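Local coordinates for ABC transporter (PDB 4G68), which probably binds xylan-derived oligosaccharides outside the cell as the solute-binding component of an ABC transporter, at residues C[402-407]-C[423-428]; C[199-204]-C[391-396]; C[205-210]-C[237-242]. All blocks are in the same frame, centred on the assembly; numbering follows the deposited sequence.

How the interactions relate
All three contacts join helices packed around helix 201-215 and helix 398-412. Their centres lie about 12 to 14 Å apart. Interactions 2 and 3 use successive parts of helix 201-215. Interactions 1 and 2 are joined along the chain because helix 392-395 is followed by helix 398-412. Interaction 3 is nested in the loop closed by interaction 2, and interaction 1 comes last, near the C-terminus. The carboxylate of Asp208, in segment 205-210 of interaction 3, is bonded to His404 NE2 of interaction 1 and Trp392 N of interaction 2. The C-terminal helices are thus built into the body of what is probably a two-lobed solute-binding protein.

Interaction 1: residues C[402-407]-C[423-428]; sequences QTHKDL and KQMQQK
Thr403, His404 and Leu407 of helix 398-412 pack on Gln424, Met425 and Lys428 of helix 418-429 in a C-terminal helical hairpin. The two segments run nearly antiparallel, at 162°. Their axes come within 10.3 Å, and no hydrogen bond crosses between them.

Met425 is the main bridge. Its chain bends at the second and third torsions, which carries the sulfur and methyl across to His404. SD lies at the edge of the imidazole, 4.8 Å from the ring centroid, in a Met-aromatic contact. The methyl CE approaches the same ring obliquely and meets ND1 at 3.6 Å. On its other flank Met425 SD touches Leu407 CD1 at 3.7 Å, the two side chains running past each other in opposite directions. Leu407 CD2 reaches the amide oxygen OE1 of Gln424 at 3.7 Å. The amide nitrogen NE2 of Gln424 turns instead to Glu420.

The imidazole also ties this hairpin to its neighbours. NE2 is hydrogen-bonded to Asp208 OD1 of helix 201-215, and the ring stacks with Trp392. These partners would hold the ring's rotation fixed.

At the more exposed side of the contact Thr403 CG2 meets Lys428 CB at 3.7 Å. The methyl stands anti to the backbone N, which points it at the other helix, while OG1 bonds back to Asp399 O. The exposed Lys428 thus uses the aliphatic part of its chain here. Elsewhere on helix 398-412, a bent bond (137°) from Gln402 NE2 to Asp406 OD1 lies beside Glu200, which places the hairpin next to the start of helix 201-215.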
loop_
_atom_site.group_PDB
_atom_site.type_symbol
_atom_site.label_atom_id
_atom_site.label_comp_id
_atom_site.label_asym_id
_atom_site.label_seq_id
_atom_site.Cartn_x
_atom_site.Cartn_y
_atom_site.Cartn_z
ATOM N N GLN C 402 -2.656 6.928 -13.777
ATOM C CA GLN C 402 -3.461 6.006 -14.518
ATOM C C GLN C 402 -2.659 5.443 -15.698
ATOM O O GLN C 402 -2.759 4.249 -15.989
ATOM C CB GLN C 402 -4.737 6.650 -14.984
ATOM C CG GLN C 402 -5.629 5.634 -15.627
ATOM C CD GLN C 402 -6.332 4.782 -14.604
ATOM O OE1 GLN C 402 -7.176 5.283 -13.835
ATOM N NE2 GLN C 402 -6.019 3.467 -14.595
ATOM N N THR C 403 -1.845 6.288 -16.342
ATOM C CA THR C 403 -1.019 5.889 -17.500
ATOM C C THR C 403 -0.144 4.645 -17.137
ATOM O O THR C 403 -0.195 3.592 -17.828
ATOM C CB THR C 403 -0.192 7.087 -18.058
ATOM O OG1 THR C 403 -1.056 8.080 -18.677
ATOM C CG2 THR C 403 0.866 6.625 -19.077
ATOM N N HIS C 404 0.638 4.785 -16.058
ATOM C CA HIS C 404 1.443 3.699 -15.495
ATOM C C HIS C 404 0.616 2.459 -15.272
ATOM O O HIS C 404 0.939 1.406 -15.791
ATOM C CB HIS C 404 2.140 4.152 -14.195
ATOM C CG HIS C 404 3.119 3.127 -13.633
ATOM N ND1 HIS C 404 3.933 2.399 -14.418
ATOM C CD2 HIS C 404 3.340 2.706 -12.342
ATOM C CE1 HIS C 404 4.641 1.566 -13.674
ATOM N NE2 HIS C 404 4.296 1.758 -12.393
ATOM N N LYS C 405 -0.477 2.583 -14.514
ATOM C CA LYS C 405 -1.350 1.441 -14.250
ATOM C C LYS C 405 -1.835 0.765 -15.507
ATOM O O LYS C 405 -1.894 -0.478 -15.543
ATOM C CB LYS C 405 -2.557 1.842 -13.398
ATOM C CG LYS C 405 -2.212 2.143 -11.955
ATOM C CD LYS C 405 -3.360 2.796 -11.220
ATOM C CE LYS C 405 -4.631 1.985 -11.206
ATOM N NZ LYS C 405 -5.683 2.870 -10.678
ATOM N N ASP C 406 -2.192 1.542 -16.542
ATOM C CA ASP C 406 -2.792 0.903 -17.753
ATOM C C ASP C 406 -1.776 0.141 -18.575
ATOM O O ASP C 406 -2.056 -1.018 -19.030
ATOM C CB ASP C 406 -3.520 1.896 -18.672
ATOM C CG ASP C 406 -4.711 2.542 -18.006
ATOM O OD1 ASP C 406 -5.332 1.894 -17.129
ATOM O OD2 ASP C 406 -5.016 3.720 -18.336
ATOM N N LEU C 407 -0.598 0.759 -18.700
ATOM C CA LEU C 407 0.524 0.208 -19.415
ATOM C C LEU C 407 1.192 -0.963 -18.702
ATOM O O LEU C 407 1.731 -1.846 -19.327
ATOM C CB LEU C 407 1.583 1.322 -19.620
ATOM C CG LEU C 407 1.317 2.484 -20.616
ATOM C CD1 LEU C 407 2.476 3.480 -20.637
ATOM C CD2 LEU C 407 0.964 2.000 -22.024
ATOM N N LYS C 423 8.967 3.486 -23.973
ATOM C CA LYS C 423 8.716 4.588 -24.932
ATOM C C LYS C 423 7.429 5.333 -24.625
ATOM O O LYS C 423 7.423 6.575 -24.588
ATOM C CB LYS C 423 8.625 4.065 -26.373
ATOM C CG LYS C 423 9.955 3.685 -27.007
ATOM C CD LYS C 423 10.565 4.832 -27.816
ATOM C CE LYS C 423 11.548 4.302 -28.845
ATOM N NZ LYS C 423 12.888 4.055 -28.246
ATOM N N GLN C 424 6.351 4.563 -24.434
ATOM C CA GLN C 424 5.047 5.094 -24.110
ATOM C C GLN C 424 4.963 5.697 -22.696
ATOM O O GLN C 424 4.142 6.585 -22.464
ATOM C CB GLN C 424 3.955 4.053 -24.337
ATOM C CG GLN C 424 3.724 3.742 -25.809
ATOM C CD GLN C 424 2.568 2.801 -26.055
ATOM O OE1 GLN C 424 1.470 2.984 -25.515
ATOM N NE2 GLN C 424 2.796 1.801 -26.885
ATOM N N MET C 425 5.793 5.233 -21.758
ATOM C CA MET C 425 5.789 5.812 -20.384
ATOM C C MET C 425 6.351 7.221 -20.486
ATOM O O MET C 425 5.759 8.182 -19.969
ATOM C CB MET C 425 6.579 4.955 -19.382
ATOM C CG MET C 425 5.809 3.764 -18.801
ATOM S SD MET C 425 4.510 4.216 -17.620
ATOM C CE MET C 425 5.606 4.904 -16.386
ATOM N N GLN C 426 7.446 7.358 -21.228
ATOM C CA GLN C 426 8.098 8.652 -21.388
ATOM C C GLN C 426 7.282 9.669 -22.216
ATOM O O GLN C 426 7.188 10.844 -21.821
ATOM C CB GLN C 426 9.504 8.477 -21.929
ATOM C CG GLN C 426 10.229 9.774 -22.236
ATOM C CD GLN C 426 10.680 10.530 -21.000
ATOM O OE1 GLN C 426 10.607 10.035 -19.838
ATOM N NE2 GLN C 426 11.210 11.726 -21.232
ATOM N N GLN C 427 6.685 9.218 -23.322
ATOM C CA GLN C 427 5.848 10.081 -24.159
ATOM C C GLN C 427 4.549 10.545 -23.475
ATOM O O GLN C 427 4.164 11.726 -23.580
ATOM C CB GLN C 427 5.533 9.407 -25.507
ATOM C CG GLN C 427 4.406 10.087 -26.296
ATOM C CD GLN C 427 4.837 11.347 -27.043
ATOM O OE1 GLN C 427 5.844 11.992 -26.719
ATOM N NE2 GLN C 427 4.065 11.692 -28.058
ATOM N N LYS C 428 3.875 9.627 -22.784
ATOM C CA LYS C 428 2.555 9.920 -22.227
ATOM C C LYS C 428 2.597 10.684 -20.900
ATOM O O LYS C 428 1.678 11.455 -20.579
ATOM C CB LYS C 428 1.733 8.649 -22.086
ATOM C CG LYS C 428 1.167 8.124 -23.383
ATOM C CD LYS C 428 0.894 6.641 -23.209
ATOM C CE LYS C 428 0.262 6.027 -24.440
ATOM N NZ LYS C 428 -1.152 6.361 -24.258
#

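Interaction 2: residues C[199-204]-C[391-396]; sequences DEWPGM and AWDIYL
Met204 makes the apolar part of this buried contact, reaching the start of the short helix 392-395. Its methyl CE lies 4.0 Å from Ala391 CB, and its sulfur SD is 4.5 Å from Trp392 CB. The thioether also makes van der Waals contacts with more polar groups. CE is 3.7 Å from Trp392 N, and SD lies against Asp393, touching its CB at 3.7 Å. CG stands anti to the backbone N (chi1 -157°), and the bends further out bring the thioether across to the other segment.

The second kind of contact is carbon against carboxylate. Asp393 OD2 comes to 3.0 Å from Trp201 CB, a close approach for such a pair, and is oblique to the indole. The ring and carboxylate planes are 34° apart. Asp393 CG lies between its own backbone N and carbonyl carbon, and this turns the acid towards Trp201. The indole itself leads away from the contact. One of its faces carries Pro202 CD near the rim, 3.4 Å above the plane. Its NE1 bonds to Asp80 and the ring makes a cation-pi contact with Lys83. Both partners lie on helix 79-91, which follows a strand of the parallel N-terminal part of the sheet, so Trp201 probably sits where the two lobes of the binding-protein fold meet.

Ala391 occupies the N-cap position of helix 392-395. Trp392 N, in the first turn, is hydrogen-bonded to Asp208 OD2 of helix 201-215.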
loop_
_atom_site.group_PDB
_atom_site.type_symbol
_atom_site.label_atom_id
_atom_site.label_comp_id
_atom_site.label_asym_id
_atom_site.label_seq_id
_atom_site.Cartn_x
_atom_site.Cartn_y
_atom_site.Cartn_z
ATOM N N ASP C 199 -8.058 -4.173 -11.005
ATOM C CA ASP C 199 -7.986 -2.805 -10.591
ATOM C C ASP C 199 -6.588 -2.265 -10.821
ATOM O O ASP C 199 -6.313 -1.164 -10.441
ATOM C CB ASP C 199 -8.490 -2.664 -9.120
ATOM C CG ASP C 199 -9.980 -3.082 -8.966
ATOM O OD1 ASP C 199 -10.815 -2.545 -9.727
ATOM O OD2 ASP C 199 -10.344 -3.916 -8.084
ATOM N N GLU C 200 -5.715 -3.050 -11.477
ATOM C CA GLU C 200 -4.344 -2.636 -11.958
ATOM C C GLU C 200 -3.265 -2.277 -10.937
ATOM O O GLU C 200 -2.068 -2.528 -11.163
ATOM C CB GLU C 200 -4.435 -1.545 -13.033
ATOM C CG GLU C 200 -5.569 -1.852 -14.004
ATOM C CD GLU C 200 -5.604 -0.907 -15.184
ATOM O OE1 GLU C 200 -5.039 0.202 -15.074
ATOM O OE2 GLU C 200 -6.192 -1.295 -16.232
ATOM N N TRP C 201 -3.676 -1.627 -9.843
ATOM C CA TRP C 201 -2.719 -1.302 -8.829
ATOM C C TRP C 201 -1.993 -2.516 -8.218
ATOM O O TRP C 201 -0.821 -2.447 -8.048
ATOM C CB TRP C 201 -3.231 -0.265 -7.802
ATOM C CG TRP C 201 -4.214 -0.822 -6.860
ATOM C CD1 TRP C 201 -5.607 -0.753 -6.924
ATOM C CD2 TRP C 201 -3.914 -1.644 -5.702
ATOM N NE1 TRP C 201 -6.170 -1.437 -5.890
ATOM C CE2 TRP C 201 -5.202 -1.998 -5.110
ATOM C CE3 TRP C 201 -2.727 -2.057 -5.064
ATOM C CZ2 TRP C 201 -5.293 -2.795 -3.973
ATOM C CZ3 TRP C 201 -2.834 -2.839 -3.938
ATOM C CH2 TRP C 201 -4.091 -3.194 -3.393
ATOM N N PRO C 202 -2.665 -3.632 -7.945
ATOM C CA PRO C 202 -1.864 -4.701 -7.309
ATOM C C PRO C 202 -0.682 -5.213 -8.170
ATOM O O PRO C 202 0.396 -5.415 -7.632
ATOM C CB PRO C 202 -2.889 -5.795 -7.036
ATOM C CG PRO C 202 -4.204 -5.115 -7.059
ATOM C CD PRO C 202 -4.069 -4.047 -8.113
ATOM N N GLY C 203 -0.870 -5.404 -9.488
ATOM C CA GLY C 203 0.228 -5.872 -10.354
ATOM C C GLY C 203 1.302 -4.838 -10.575
ATOM O O GLY C 203 2.486 -5.175 -10.935
ATOM N N MET C 204 0.871 -3.572 -10.448
ATOM C CA MET C 204 1.723 -2.425 -10.590
ATOM C C MET C 204 2.838 -2.528 -9.504
ATOM O O MET C 204 3.959 -2.383 -9.821
ATOM C CB MET C 204 0.838 -1.175 -10.411
ATOM C CG MET C 204 1.360 0.092 -11.017
ATOM S SD MET C 204 1.095 1.560 -9.942
ATOM C CE MET C 204 1.853 0.910 -8.421
ATOM N N ALA C 391 4.525 3.518 -3.795
ATOM C CA ALA C 391 4.031 2.937 -5.062
ATOM C C ALA C 391 3.742 4.063 -6.030
ATOM O O ALA C 391 3.301 5.186 -5.624
ATOM C CB ALA C 391 2.766 2.183 -4.793
ATOM N N TRP C 392 3.954 3.805 -7.323
ATOM C CA TRP C 392 3.949 4.945 -8.307
ATOM C C TRP C 392 2.591 5.592 -8.515
ATOM O O TRP C 392 2.475 6.781 -8.871
ATOM C CB TRP C 392 4.529 4.435 -9.625
ATOM C CG TRP C 392 6.014 4.024 -9.562
ATOM C CD1 TRP C 392 6.775 3.642 -8.451
ATOM C CD2 TRP C 392 6.899 3.873 -10.711
ATOM N NE1 TRP C 392 8.070 3.327 -8.821
ATOM C CE2 TRP C 392 8.200 3.428 -10.184
ATOM C CE3 TRP C 392 6.748 4.081 -12.098
ATOM C CZ2 TRP C 392 9.292 3.217 -11.017
ATOM C CZ3 TRP C 392 7.832 3.824 -12.911
ATOM C CH2 TRP C 392 9.083 3.396 -12.379
ATOM N N ASP C 393 1.514 4.832 -8.311
ATOM C CA ASP C 393 0.176 5.364 -8.390
ATOM C C ASP C 393 -0.207 6.281 -7.204
ATOM O O ASP C 393 -1.147 7.094 -7.352
ATOM C CB ASP C 393 -0.930 4.299 -8.628
ATOM C CG ASP C 393 -1.171 3.330 -7.413
ATOM O OD1 ASP C 393 -0.316 3.325 -6.485
ATOM O OD2 ASP C 393 -2.193 2.508 -7.433
ATOM N N ILE C 394 0.472 6.113 -6.057
ATOM C CA ILE C 394 0.391 7.070 -4.918
ATOM C C ILE C 394 1.366 8.211 -5.099
ATOM O O ILE C 394 1.154 9.269 -4.482
ATOM C CB ILE C 394 0.817 6.447 -3.579
ATOM C CG1 ILE C 394 -0.181 5.412 -3.097
ATOM C CG2 ILE C 394 1.064 7.522 -2.488
ATOM C CD1 ILE C 394 0.301 4.704 -1.840
ATOM N N TYR C 395 2.490 7.985 -5.813
ATOM C CA TYR C 395 3.564 9.030 -5.947
ATOM C C TYR C 395 3.209 9.990 -7.121
ATOM O O TYR C 395 3.280 11.211 -7.000
ATOM C CB TYR C 395 4.989 8.417 -6.113
ATOM C CG TYR C 395 6.179 9.385 -5.977
ATOM C CD1 TYR C 395 6.891 9.473 -4.764
ATOM C CD2 TYR C 395 6.576 10.216 -7.038
ATOM C CE1 TYR C 395 7.970 10.356 -4.602
ATOM C CE2 TYR C 395 7.648 11.115 -6.902
ATOM C CZ TYR C 395 8.359 11.157 -5.691
ATOM O OH TYR C 395 9.439 12.030 -5.544
ATOM N N LEU C 396 2.834 9.424 -8.261
ATOM C CA LEU C 396 2.287 10.188 -9.357
ATOM C C LEU C 396 0.850 10.484 -9.012
ATOM O O LEU C 396 0.312 9.877 -8.090
ATOM C CB LEU C 396 2.363 9.340 -10.631
ATOM C CG LEU C 396 3.764 8.846 -10.995
ATOM C CD1 LEU C 396 3.725 7.772 -12.080
ATOM C CD2 LEU C 396 4.674 10.002 -11.460
#

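Interaction 3: residues C[205-210]-C[237-242]; sequences WYYDMI and DAAQKL
Tyr207 OH is hydrogen-bonded to the backbone oxygen of Phe235, near the start of helix 233-248, while its ring lies along Ala238 and Ala239 of that helix. CG is anti to the backbone N (chi1 174°), and this swings the phenol across to the partner helix. At the ring edge, near its plane, CE1 comes within 3.5 Å of Ala239 N. Ala238 CB is 3.8 Å from the same carbon but approaches obliquely.

Helix 201-215 and helix 233-248 cross here at 134°, with segment axes 8.9 Å apart. Small alanines let them come close: the CA atoms of Ile210 and Ala238 are 5.4 Å apart. In the solute-binding fold this helix pair packs beside the sheet. Trp205 and Met209 touch strand 144-160, and helix 398-412 covers another side through Val408 and Leu411.

Ile210 fills the middle. Its CG2 meets Ala238 CB at 3.7 Å and lies by Lys241 CB too. Its other branch, CD1, touches Leu242 CD2 at 3.9 Å, and the two side chains cross at about a right angle. Leu242 CD2 also meets Tyr206 CB at 3.7 Å. The rotamer of Leu242 is unusual, and its placement may be doubtful. Lys241 gives only the base of its chain to this interface; its ammonium group leads away to a salt bridge with Glu214, further along the first helix.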
loop_
_atom_site.group_PDB
_atom_site.type_symbol
_atom_site.label_atom_id
_atom_site.label_comp_id
_atom_site.label_asym_id
_atom_site.label_seq_id
_atom_site.Cartn_x
_atom_site.Cartn_y
_atom_site.Cartn_z
ATOM N N TRP C 205 2.482 -2.721 -8.229
ATOM C CA TRP C 205 3.482 -3.187 -7.174
ATOM C C TRP C 205 4.666 -4.092 -7.613
ATOM O O TRP C 205 5.868 -3.865 -7.220
ATOM C CB TRP C 205 2.727 -3.812 -5.993
ATOM C CG TRP C 205 2.182 -2.733 -5.112
ATOM C CD1 TRP C 205 1.248 -1.746 -5.456
ATOM C CD2 TRP C 205 2.581 -2.419 -3.736
ATOM N NE1 TRP C 205 1.096 -0.841 -4.421
ATOM C CE2 TRP C 205 1.862 -1.188 -3.369
ATOM C CE3 TRP C 205 3.475 -2.967 -2.834
ATOM C CZ2 TRP C 205 1.981 -0.624 -2.105
ATOM C CZ3 TRP C 205 3.602 -2.407 -1.586
ATOM C CH2 TRP C 205 2.890 -1.245 -1.224
ATOM N N TYR C 206 4.341 -5.139 -8.383
ATOM C CA TYR C 206 5.327 -6.053 -8.906
ATOM C C TYR C 206 6.277 -5.277 -9.778
ATOM O O TYR C 206 7.503 -5.377 -9.572
ATOM C CB TYR C 206 4.644 -7.182 -9.730
ATOM C CG TYR C 206 3.901 -8.231 -8.970
ATOM C CD1 TYR C 206 4.217 -9.576 -9.175
ATOM C CD2 TYR C 206 2.798 -7.930 -8.156
ATOM C CE1 TYR C 206 3.538 -10.569 -8.518
ATOM C CE2 TYR C 206 2.079 -8.940 -7.509
ATOM C CZ TYR C 206 2.458 -10.257 -7.718
ATOM O OH TYR C 206 1.821 -11.316 -7.073
ATOM N N TYR C 207 5.734 -4.487 -10.725
ATOM C CA TYR C 207 6.616 -3.774 -11.680
ATOM C C TYR C 207 7.451 -2.718 -10.975
ATOM O O TYR C 207 8.660 -2.656 -11.140
ATOM C CB TYR C 207 5.807 -3.058 -12.832
ATOM C CG TYR C 207 6.761 -2.261 -13.633
ATOM C CD1 TYR C 207 7.452 -2.840 -14.699
ATOM C CD2 TYR C 207 7.092 -0.960 -13.258
ATOM C CE1 TYR C 207 8.427 -2.102 -15.396
ATOM C CE2 TYR C 207 8.070 -0.239 -13.906
ATOM C CZ TYR C 207 8.721 -0.797 -15.001
ATOM O OH TYR C 207 9.657 -0.022 -15.659
ATOM N N ASP C 208 6.792 -1.845 -10.202
ATOM C CA ASP C 208 7.540 -0.901 -9.325
ATOM C C ASP C 208 8.692 -1.520 -8.539
ATOM O O ASP C 208 9.812 -0.972 -8.543
ATOM C CB ASP C 208 6.609 -0.196 -8.345
ATOM C CG ASP C 208 5.579 0.659 -9.027
ATOM O OD1 ASP C 208 5.605 0.714 -10.246
ATOM O OD2 ASP C 208 4.705 1.254 -8.335
ATOM N N MET C 209 8.403 -2.642 -7.861
ATOM C CA MET C 209 9.438 -3.294 -7.038
ATOM C C MET C 209 10.617 -3.710 -7.887
ATOM O O MET C 209 11.768 -3.525 -7.480
ATOM C CB MET C 209 8.957 -4.550 -6.292
ATOM C CG MET C 209 10.158 -5.532 -6.105
ATOM S SD MET C 209 11.280 -4.877 -4.822
ATOM C CE MET C 209 10.008 -4.452 -3.616
ATOM N N ILE C 210 10.314 -4.319 -9.036
ATOM C CA ILE C 210 11.351 -4.804 -9.905
ATOM C C ILE C 210 12.168 -3.619 -10.426
ATOM O O ILE C 210 13.408 -3.679 -10.337
ATOM C CB ILE C 210 10.830 -5.736 -11.045
ATOM C CG1 ILE C 210 9.996 -6.926 -10.488
ATOM C CG2 ILE C 210 12.027 -6.176 -11.912
ATOM C CD1 ILE C 210 9.009 -7.543 -11.541
ATOM N N ASP C 237 14.288 -3.285 -18.754
ATOM C CA ASP C 237 14.753 -4.513 -18.080
ATOM C C ASP C 237 13.825 -4.983 -16.972
ATOM O O ASP C 237 13.654 -6.172 -16.831
ATOM C CB ASP C 237 16.146 -4.366 -17.481
ATOM C CG ASP C 237 17.284 -4.472 -18.523
ATOM O OD1 ASP C 237 17.058 -4.841 -19.718
ATOM O OD2 ASP C 237 18.438 -4.189 -18.094
ATOM N N ALA C 238 13.253 -4.055 -16.177
ATOM C CA ALA C 238 12.173 -4.436 -15.232
ATOM C C ALA C 238 10.897 -4.984 -15.930
ATOM O O ALA C 238 10.291 -5.968 -15.480
ATOM C CB ALA C 238 11.830 -3.288 -14.273
ATOM N N ALA C 239 10.491 -4.361 -17.030
ATOM C CA ALA C 239 9.282 -4.771 -17.752
ATOM C C ALA C 239 9.556 -6.165 -18.327
ATOM O O ALA C 239 8.741 -7.090 -18.177
ATOM C CB ALA C 239 8.914 -3.771 -18.829
ATOM N N GLN C 240 10.730 -6.325 -18.924
ATOM C CA GLN C 240 11.138 -7.640 -19.411
ATOM C C GLN C 240 11.001 -8.676 -18.269
ATOM O O GLN C 240 10.351 -9.700 -18.446
ATOM C CB GLN C 240 12.562 -7.620 -19.988
ATOM C CG GLN C 240 13.014 -8.960 -20.579
ATOM C CD GLN C 240 12.030 -9.489 -21.585
ATOM O OE1 GLN C 240 11.911 -8.967 -22.691
ATOM N NE2 GLN C 240 11.288 -10.514 -21.195
ATOM N N LYS C 241 11.585 -8.390 -17.106
ATOM C CA LYS C 241 11.433 -9.320 -15.958
ATOM C C LYS C 241 10.016 -9.596 -15.439
ATOM O O LYS C 241 9.786 -10.677 -14.867
ATOM C CB LYS C 241 12.320 -8.910 -14.790
ATOM C CG LYS C 241 13.798 -8.898 -15.129
ATOM C CD LYS C 241 14.509 -9.709 -14.095
ATOM C CE LYS C 241 15.948 -10.032 -14.462
ATOM N NZ LYS C 241 16.842 -8.869 -14.239
ATOM N N LEU C 242 9.088 -8.631 -15.558
ATOM C CA LEU C 242 7.687 -8.861 -15.167
ATOM C C LEU C 242 7.064 -9.919 -16.128
ATOM O O LEU C 242 6.363 -10.873 -15.685
ATOM C CB LEU C 242 6.903 -7.538 -15.277
ATOM C CG LEU C 242 5.928 -7.024 -14.194
ATOM C CD1 LEU C 242 4.661 -6.498 -14.884
ATOM C CD2 LEU C 242 5.535 -8.077 -13.187
#